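Local structure of apolipophorin-3b (Locusta migratoria, 1AEP) at residues Val11-Asn15 against Trp112-Ala116; Ala21-His26 against Leu101-Leu105; Ile52-Thr56 against Leu81-Ile85. The protein helps load diacylglycerol into the haemolymph lipoprotein lipophorin and covers the lipid surface that expands as the particle fills, which supports lipid transport during flight. One frame throughout, in Å; residues are numbered along the deposited sequence.

Five long helices form the bundle of this all-helical apolipoprotein, and the three contacts tie four of them together. Contacts 1 and 2 lie on the same antiparallel pair, helix 7-25 with helix 94-121, with their centres about 17 Å apart. Contact 3 joins helix 36-63 to the C-terminal part of helix 69-83 and the residues that follow. Its centre is about 15 Å from that of contact 1 and 16 Å from that of contact 2. Along the chain the contacts are nested, 3 inside 2 inside 1. W112 packs on L81, and A104 on I85 and the backbone of S84, which joins contact 3 to the other two. The protein exists as a soluble monomer in equilibrium with a lipoprotein-bound form, and these contacts belong to the compact bundle.

Contact 1 (Val11-Asn15 against Trp112-Ala116); sequences VQQLN and WQDIA
V11 sends its two methyl groups against helix 94-121 at W112, where the nearest CA atoms of the two segments face each other. From its CB, CG1 stands anti to the backbone N and rests against the carbonyl of W112, lying 3.8 Å from W112 O and 4.2 Å from A116 CB. The other branch, CG2, approaches the indole obliquely and comes to 3.4 Å from W112 CE3. One turn later L14 lays CD1 over one face of the same ring, offset toward the rim, 4.1 Å from the centroid of the five-membered ring and 15° off the normal, a CH-pi contact. F77 meets the indole edge-to-face, and A137, A138 and T141 of helix 131-154 also touch W112, which places it among several helices of the bundle. At the more polar margin N15 and Q113 bring their amides together with planes 18° apart, N15 ND2 lying 3.0 Å from Q113 OE1. The axes of the two short helical segments run 10.2 Å apart and nearly antiparallel, at 166°. Apolar groups thus face inward and carboxamides lie at the border, the pattern of amphipathic helices, consistent with a protein that covers lipid surface.

Contact 2 (Ala21-His26 against Leu101-Leu105); sequences AAHELH and LQSAL
Neighbouring antiparallel helices of the bundle meet where L25, toward the C-terminal end of helix 7-25, faces L105 of helix 94-121. The two leucines reach toward each other tip to tip, with L25 CD2 3.8 Å from L105 CD1. L105 has its CG anti to the carbonyl carbon (chi1 -75°) and an extended end, which carries CD1 across to the other helix. The same methyl lies 4.2 Å from A22 CB and also brushes the methyl of A21, so three side chains of helix 7-25 gather round one leucine tip. L25 CD2 also comes 4.3 Å from L101 CB.

Here the helical segments are almost exactly antiparallel, at 174°, with their axes 10.0 Å apart, and A21 and A22 supply small methyls for L105 CD1. This apolar packing belongs to the interior of the bundle of amphipathic helices. Further helices close round it: I152 of helix 131-154 touches L25, while A45 and F48 of helix 36-63 meet L101 and L105 respectively.

Q102 borders this apolar patch. Its aliphatic part does the packing, with CG 4.0 Å from A22 CB, and it slides past L25 in the opposite direction. Beyond CG the chain is extended and takes the carboxamide out to H26, a poorly ordered residue exposed at the surface. Q102 OE1 and H26 NE2 are 3.0 Å apart, but the angle is too poor for a hydrogen bond, and the imidazole and amide planes stand 82° apart.

Contact 3 (Ile52-Thr56 against Leu81-Ile85); sequences IAEVT and LNNSI
T56 OG1 is the polar atom set among the otherwise largely apolar groups between helix 36-63 and the C-terminal part of helix 69-83. Its hydrogen-bonding partner is A78 O, one turn before L81, while across the contact the same oxygen lies 3.5 Å from L81 CB and 3.7 Å from N82 N. The torsion that sets OG1 anti to the carbonyl carbon (chi1 -85°) aims it at that neighbouring helix. The bond to A78 O satisfies this buried hydroxyl inside the helical bundle. T56 and L81 slide past each other in opposite directions, and L81 CD1 goes on to meet V55 CG1 at 4.2 Å.

The second half of the contact is aliphatic. I52 turns its CG2 branch toward I85, anti to its own backbone N, and the two isoleucines meet obliquely with I52 CG2 3.5 Å from I85 CG1. I85 CD1 lies against the same branch, 3.9 Å from I52 CG2. With I85 replaced, an alanine here is likely to take from I52 CG2 its closest contact across the two segments and open a gap beside F48, which also packs on I85. V108 of helix 94-121 touches both I52 and L81, and T141 of helix 131-154 reaches I52 and V55, so four helices converge on this interior.

S84 OG and S84 N both make weak hydrogen bonds to L81 O. S84 OG is bonded in addition to Q111 of helix 94-121. At the more open border, A53 CB lies 4.3 Å from N82 OD1.

Contact 1 (Val11-Asn15 against Trp112-Ala116)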
loop_
_atom_site.group_PDB
_atom_site.type_symbol
_atom_site.label_atom_id
_atom_site.label_comp_id
_atom_site.label_asym_id
_atom_site.label_seq_id
_atom_site.Cartn_x
_atom_site.Cartn_y
_atom_site.Cartn_z
ATOM N N VAL A 11 -2.747 10.869 3.138
ATOM C CA VAL A 11 -3.543 9.691 3.245
ATOM C C VAL A 11 -4.807 9.740 2.414
ATOM O O VAL A 11 -5.292 8.710 1.955
ATOM C CB VAL A 11 -3.671 9.240 4.677
ATOM C CG1 VAL A 11 -4.792 8.254 4.788
ATOM C CG2 VAL A 11 -2.337 8.584 5.097
ATOM N N GLN A 12 -5.319 10.944 2.206
ATOM C CA GLN A 12 -6.527 11.106 1.431
ATOM C C GLN A 12 -6.237 10.916 -0.051
ATOM O O GLN A 12 -6.999 10.328 -0.819
ATOM C CB GLN A 12 -7.122 12.482 1.722
ATOM C CG GLN A 12 -8.414 12.386 2.556
ATOM C CD GLN A 12 -9.552 13.024 1.806
ATOM O OE1 GLN A 12 -10.588 12.373 1.559
ATOM N NE2 GLN A 12 -9.340 14.294 1.390
ATOM N N GLN A 13 -5.065 11.394 -0.417
ATOM C CA GLN A 13 -4.611 11.288 -1.762
ATOM C C GLN A 13 -4.264 9.844 -2.108
ATOM O O GLN A 13 -4.434 9.378 -3.228
ATOM C CB GLN A 13 -3.420 12.227 -1.816
ATOM C CG GLN A 13 -3.725 13.639 -2.344
ATOM C CD GLN A 13 -2.438 14.410 -2.596
ATOM O OE1 GLN A 13 -1.713 14.149 -3.560
ATOM N NE2 GLN A 13 -2.126 15.347 -1.723
ATOM N N LEU A 14 -3.790 9.128 -1.109
ATOM C CA LEU A 14 -3.451 7.732 -1.249
ATOM C C LEU A 14 -4.683 6.907 -1.599
ATOM O O LEU A 14 -4.689 6.071 -2.509
ATOM C CB LEU A 14 -3.093 7.326 0.156
ATOM C CG LEU A 14 -2.026 6.292 0.253
ATOM C CD1 LEU A 14 -1.231 6.634 1.482
ATOM C CD2 LEU A 14 -2.728 5.012 0.480
ATOM N N ASN A 15 -5.730 7.174 -0.838
ATOM C CA ASN A 15 -7.006 6.514 -0.959
ATOM C C ASN A 15 -7.582 6.643 -2.347
ATOM O O ASN A 15 -8.027 5.670 -2.967
ATOM C CB ASN A 15 -7.910 7.146 0.123
ATOM C CG ASN A 15 -9.412 6.919 0.011
ATOM O OD1 ASN A 15 -10.086 7.488 -0.861
ATOM N ND2 ASN A 15 -9.968 6.106 0.933
ATOM N N TRP A 112 -3.621 2.832 6.511
ATOM C CA TRP A 112 -3.121 4.176 6.399
ATOM C C TRP A 112 -4.101 5.135 7.034
ATOM O O TRP A 112 -3.704 6.054 7.739
ATOM C CB TRP A 112 -2.823 4.570 4.964
ATOM C CG TRP A 112 -1.374 4.334 4.749
ATOM C CD1 TRP A 112 -0.830 3.345 4.010
ATOM C CD2 TRP A 112 -0.286 5.067 5.339
ATOM N NE1 TRP A 112 0.531 3.402 4.100
ATOM C CE2 TRP A 112 0.907 4.466 4.876
ATOM C CE3 TRP A 112 -0.181 6.207 6.163
ATOM C CZ2 TRP A 112 2.194 4.926 5.241
ATOM C CZ3 TRP A 112 1.069 6.639 6.548
ATOM C CH2 TRP A 112 2.251 6.015 6.098
ATOM N N GLN A 113 -5.383 4.889 6.806
ATOM C CA GLN A 113 -6.396 5.727 7.398
ATOM C C GLN A 113 -6.342 5.630 8.916
ATOM O O GLN A 113 -6.338 6.637 9.605
ATOM C CB GLN A 113 -7.772 5.350 6.886
ATOM C CG GLN A 113 -7.854 5.497 5.361
ATOM C CD GLN A 113 -9.265 5.401 4.798
ATOM O OE1 GLN A 113 -9.678 6.238 3.964
ATOM N NE2 GLN A 113 -10.002 4.368 5.234
ATOM N N ASP A 114 -6.274 4.402 9.437
ATOM C CA ASP A 114 -6.180 4.140 10.879
ATOM C C ASP A 114 -5.094 4.985 11.537
ATOM O O ASP A 114 -5.351 5.769 12.439
ATOM C CB ASP A 114 -5.661 2.732 11.095
ATOM C CG ASP A 114 -6.697 1.838 11.646
ATOM O OD1 ASP A 114 -7.854 1.873 11.283
ATOM O OD2 ASP A 114 -6.213 1.005 12.558
ATOM N N ILE A 115 -3.839 4.771 11.114
ATOM C CA ILE A 115 -2.726 5.522 11.639
ATOM C C ILE A 115 -2.878 7.027 11.481
ATOM O O ILE A 115 -2.416 7.792 12.313
ATOM C CB ILE A 115 -1.455 5.106 10.982
ATOM C CG1 ILE A 115 -0.375 5.161 12.037
ATOM C CG2 ILE A 115 -1.151 6.068 9.856
ATOM C CD1 ILE A 115 -0.230 3.806 12.709
ATOM N N ALA A 116 -3.509 7.488 10.395
ATOM C CA ALA A 116 -3.676 8.918 10.179
ATOM C C ALA A 116 -4.561 9.533 11.251
ATOM O O ALA A 116 -4.247 10.552 11.860
ATOM C CB ALA A 116 -4.320 9.174 8.830
#

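Contact 2 (Ala21-His26 against Leu101-Leu105)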
loop_
_atom_site.group_PDB
_atom_site.type_symbol
_atom_site.label_atom_id
_atom_site.label_comp_id
_atom_site.label_asym_id
_atom_site.label_seq_id
_atom_site.Cartn_x
_atom_site.Cartn_y
_atom_site.Cartn_z
ATOM N N ALA A 21 -6.883 2.494 -8.950
ATOM C CA ALA A 21 -5.989 1.385 -9.241
ATOM C C ALA A 21 -6.748 0.083 -9.153
ATOM O O ALA A 21 -6.704 -0.732 -10.056
ATOM C CB ALA A 21 -4.813 1.324 -8.245
ATOM N N ALA A 22 -7.493 -0.091 -8.064
ATOM C CA ALA A 22 -8.302 -1.289 -7.910
ATOM C C ALA A 22 -9.384 -1.451 -8.981
ATOM O O ALA A 22 -9.604 -2.555 -9.459
ATOM C CB ALA A 22 -8.817 -1.451 -6.518
ATOM N N HIS A 23 -10.035 -0.345 -9.374
ATOM C CA HIS A 23 -11.056 -0.399 -10.410
ATOM C C HIS A 23 -10.493 -1.067 -11.659
ATOM O O HIS A 23 -11.114 -1.944 -12.262
ATOM C CB HIS A 23 -11.571 1.026 -10.833
ATOM C CG HIS A 23 -12.753 1.105 -11.809
ATOM N ND1 HIS A 23 -14.072 0.882 -11.397
ATOM C CD2 HIS A 23 -12.805 1.384 -13.168
ATOM C CE1 HIS A 23 -14.870 1.014 -12.475
ATOM N NE2 HIS A 23 -14.144 1.311 -13.561
ATOM N N GLU A 24 -9.300 -0.600 -12.048
ATOM C CA GLU A 24 -8.545 -1.049 -13.215
ATOM C C GLU A 24 -8.106 -2.480 -13.222
ATOM O O GLU A 24 -7.940 -3.069 -14.288
ATOM C CB GLU A 24 -7.380 -0.120 -13.532
ATOM C CG GLU A 24 -7.891 1.066 -14.355
ATOM C CD GLU A 24 -6.952 1.352 -15.464
ATOM O OE1 GLU A 24 -7.007 0.432 -16.414
ATOM O OE2 GLU A 24 -6.228 2.321 -15.483
ATOM N N LEU A 25 -7.908 -3.015 -12.020
ATOM C CA LEU A 25 -7.506 -4.381 -11.882
ATOM C C LEU A 25 -8.404 -5.282 -12.725
ATOM O O LEU A 25 -7.934 -6.209 -13.391
ATOM C CB LEU A 25 -7.590 -4.864 -10.452
ATOM C CG LEU A 25 -6.170 -4.933 -9.908
ATOM C CD1 LEU A 25 -5.284 -4.054 -10.739
ATOM C CD2 LEU A 25 -6.241 -4.596 -8.420
ATOM N N HIS A 26 -9.706 -4.959 -12.720
ATOM C CA HIS A 26 -10.785 -5.668 -13.460
ATOM C C HIS A 26 -10.627 -5.630 -14.975
ATOM O O HIS A 26 -11.241 -6.407 -15.710
ATOM C CB HIS A 26 -12.217 -5.099 -13.217
ATOM C CG HIS A 26 -12.721 -5.240 -11.848
ATOM N ND1 HIS A 26 -13.418 -4.222 -11.183
ATOM C CD2 HIS A 26 -12.630 -6.290 -11.021
ATOM C CE1 HIS A 26 -13.714 -4.697 -9.966
ATOM N NE2 HIS A 26 -13.245 -5.938 -9.840
ATOM N N LEU A 101 -4.880 -9.339 -4.870
ATOM C CA LEU A 101 -4.351 -8.013 -5.042
ATOM C C LEU A 101 -5.319 -6.978 -4.541
ATOM O O LEU A 101 -4.957 -6.116 -3.748
ATOM C CB LEU A 101 -4.066 -7.715 -6.499
ATOM C CG LEU A 101 -2.600 -7.363 -6.660
ATOM C CD1 LEU A 101 -2.353 -6.758 -8.025
ATOM C CD2 LEU A 101 -2.157 -6.396 -5.578
ATOM N N GLN A 102 -6.545 -7.069 -5.037
ATOM C CA GLN A 102 -7.615 -6.138 -4.679
ATOM C C GLN A 102 -7.825 -5.952 -3.199
ATOM O O GLN A 102 -8.221 -4.883 -2.732
ATOM C CB GLN A 102 -8.942 -6.563 -5.257
ATOM C CG GLN A 102 -9.517 -5.379 -6.028
ATOM C CD GLN A 102 -10.864 -5.697 -6.542
ATOM O OE1 GLN A 102 -11.075 -5.679 -7.756
ATOM N NE2 GLN A 102 -11.754 -6.038 -5.609
ATOM N N SER A 103 -7.574 -7.020 -2.477
ATOM C CA SER A 103 -7.736 -6.984 -1.056
ATOM C C SER A 103 -6.519 -6.337 -0.452
ATOM O O SER A 103 -6.623 -5.420 0.361
ATOM C CB SER A 103 -8.036 -8.379 -0.507
ATOM O OG SER A 103 -7.026 -8.822 0.381
ATOM N N ALA A 104 -5.360 -6.826 -0.885
ATOM C CA ALA A 104 -4.122 -6.289 -0.404
ATOM C C ALA A 104 -4.154 -4.772 -0.514
ATOM O O ALA A 104 -3.862 -4.073 0.439
ATOM C CB ALA A 104 -2.963 -6.947 -1.128
ATOM N N LEU A 105 -4.579 -4.270 -1.672
ATOM C CA LEU A 105 -4.656 -2.847 -1.899
ATOM C C LEU A 105 -5.571 -2.166 -0.917
ATOM O O LEU A 105 -5.275 -1.121 -0.325
ATOM C CB LEU A 105 -5.126 -2.498 -3.320
ATOM C CG LEU A 105 -4.098 -2.679 -4.444
ATOM C CD1 LEU A 105 -4.802 -2.358 -5.752
ATOM C CD2 LEU A 105 -2.924 -1.704 -4.326
#

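Contact 3 (Ile52-Thr56 against Leu81-Ile85)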
loop_
_atom_site.group_PDB
_atom_site.type_symbol
_atom_site.label_atom_id
_atom_site.label_comp_id
_atom_site.label_asym_id
_atom_site.label_seq_id
_atom_site.Cartn_x
_atom_site.Cartn_y
_atom_site.Cartn_z
ATOM N N ILE A 52 6.018 -1.559 -0.636
ATOM C CA ILE A 52 5.383 -1.513 0.681
ATOM C C ILE A 52 6.262 -2.085 1.779
ATOM O O ILE A 52 6.307 -1.634 2.927
ATOM C CB ILE A 52 4.074 -2.284 0.666
ATOM C CG1 ILE A 52 3.140 -1.416 -0.144
ATOM C CG2 ILE A 52 3.536 -2.466 2.080
ATOM C CD1 ILE A 52 2.409 -0.420 0.745
ATOM N N ALA A 53 6.992 -3.099 1.418
ATOM C CA ALA A 53 7.893 -3.669 2.369
ATOM C C ALA A 53 9.063 -2.710 2.655
ATOM O O ALA A 53 9.674 -2.716 3.725
ATOM C CB ALA A 53 8.341 -4.986 1.756
ATOM N N GLU A 54 9.386 -1.868 1.677
ATOM C CA GLU A 54 10.465 -0.915 1.844
ATOM C C GLU A 54 10.143 0.067 2.938
ATOM O O GLU A 54 10.974 0.359 3.799
ATOM C CB GLU A 54 10.679 -0.105 0.563
ATOM C CG GLU A 54 12.137 0.104 0.157
ATOM C CD GLU A 54 12.264 0.208 -1.332
ATOM O OE1 GLU A 54 12.132 1.244 -1.922
ATOM O OE2 GLU A 54 12.493 -0.983 -1.884
ATOM N N VAL A 55 8.913 0.582 2.860
ATOM C CA VAL A 55 8.331 1.528 3.776
ATOM C C VAL A 55 8.332 0.940 5.159
ATOM O O VAL A 55 8.871 1.503 6.118
ATOM C CB VAL A 55 6.869 1.723 3.321
ATOM C CG1 VAL A 55 6.052 2.497 4.295
ATOM C CG2 VAL A 55 6.844 2.423 2.002
ATOM N N THR A 56 7.740 -0.245 5.259
ATOM C CA THR A 56 7.690 -0.959 6.510
ATOM C C THR A 56 9.032 -0.983 7.216
ATOM O O THR A 56 9.134 -0.771 8.416
ATOM C CB THR A 56 7.283 -2.380 6.160
ATOM O OG1 THR A 56 5.879 -2.440 6.072
ATOM C CG2 THR A 56 7.791 -3.280 7.240
ATOM N N LEU A 81 1.386 -3.462 7.934
ATOM C CA LEU A 81 1.403 -3.163 6.524
ATOM C C LEU A 81 1.998 -4.341 5.802
ATOM O O LEU A 81 1.499 -4.788 4.792
ATOM C CB LEU A 81 2.377 -2.043 6.245
ATOM C CG LEU A 81 1.712 -0.720 6.220
ATOM C CD1 LEU A 81 2.813 0.268 5.879
ATOM C CD2 LEU A 81 0.703 -0.775 5.120
ATOM N N ASN A 82 3.071 -4.875 6.395
ATOM C CA ASN A 82 3.765 -6.021 5.851
ATOM C C ASN A 82 2.899 -7.271 5.791
ATOM O O ASN A 82 3.017 -8.099 4.893
ATOM C CB ASN A 82 4.941 -6.372 6.702
ATOM C CG ASN A 82 5.748 -7.342 5.929
ATOM O OD1 ASN A 82 6.082 -7.063 4.762
ATOM N ND2 ASN A 82 6.011 -8.473 6.551
ATOM N N ASN A 83 2.026 -7.421 6.761
ATOM C CA ASN A 83 1.191 -8.592 6.785
ATOM C C ASN A 83 0.088 -8.579 5.748
ATOM O O ASN A 83 -0.360 -9.618 5.271
ATOM C CB ASN A 83 0.723 -8.984 8.189
ATOM C CG ASN A 83 1.933 -9.296 9.065
ATOM O OD1 ASN A 83 1.806 -9.628 10.252
ATOM N ND2 ASN A 83 3.137 -9.171 8.480
ATOM N N SER A 84 -0.352 -7.401 5.384
ATOM C CA SER A 84 -1.400 -7.375 4.406
ATOM C C SER A 84 -0.912 -7.536 2.984
ATOM O O SER A 84 -1.725 -7.668 2.081
ATOM C CB SER A 84 -2.445 -6.298 4.598
ATOM O OG SER A 84 -1.839 -5.048 4.745
ATOM N N ILE A 85 0.412 -7.571 2.776
ATOM C CA ILE A 85 0.938 -7.745 1.419
ATOM C C ILE A 85 1.701 -9.051 1.122
ATOM O O ILE A 85 1.607 -9.579 0.013
ATOM C CB ILE A 85 1.633 -6.530 0.806
ATOM C CG1 ILE A 85 2.584 -5.829 1.780
ATOM C CG2 ILE A 85 0.623 -5.565 0.225
ATOM C CD1 ILE A 85 4.012 -6.352 1.706
#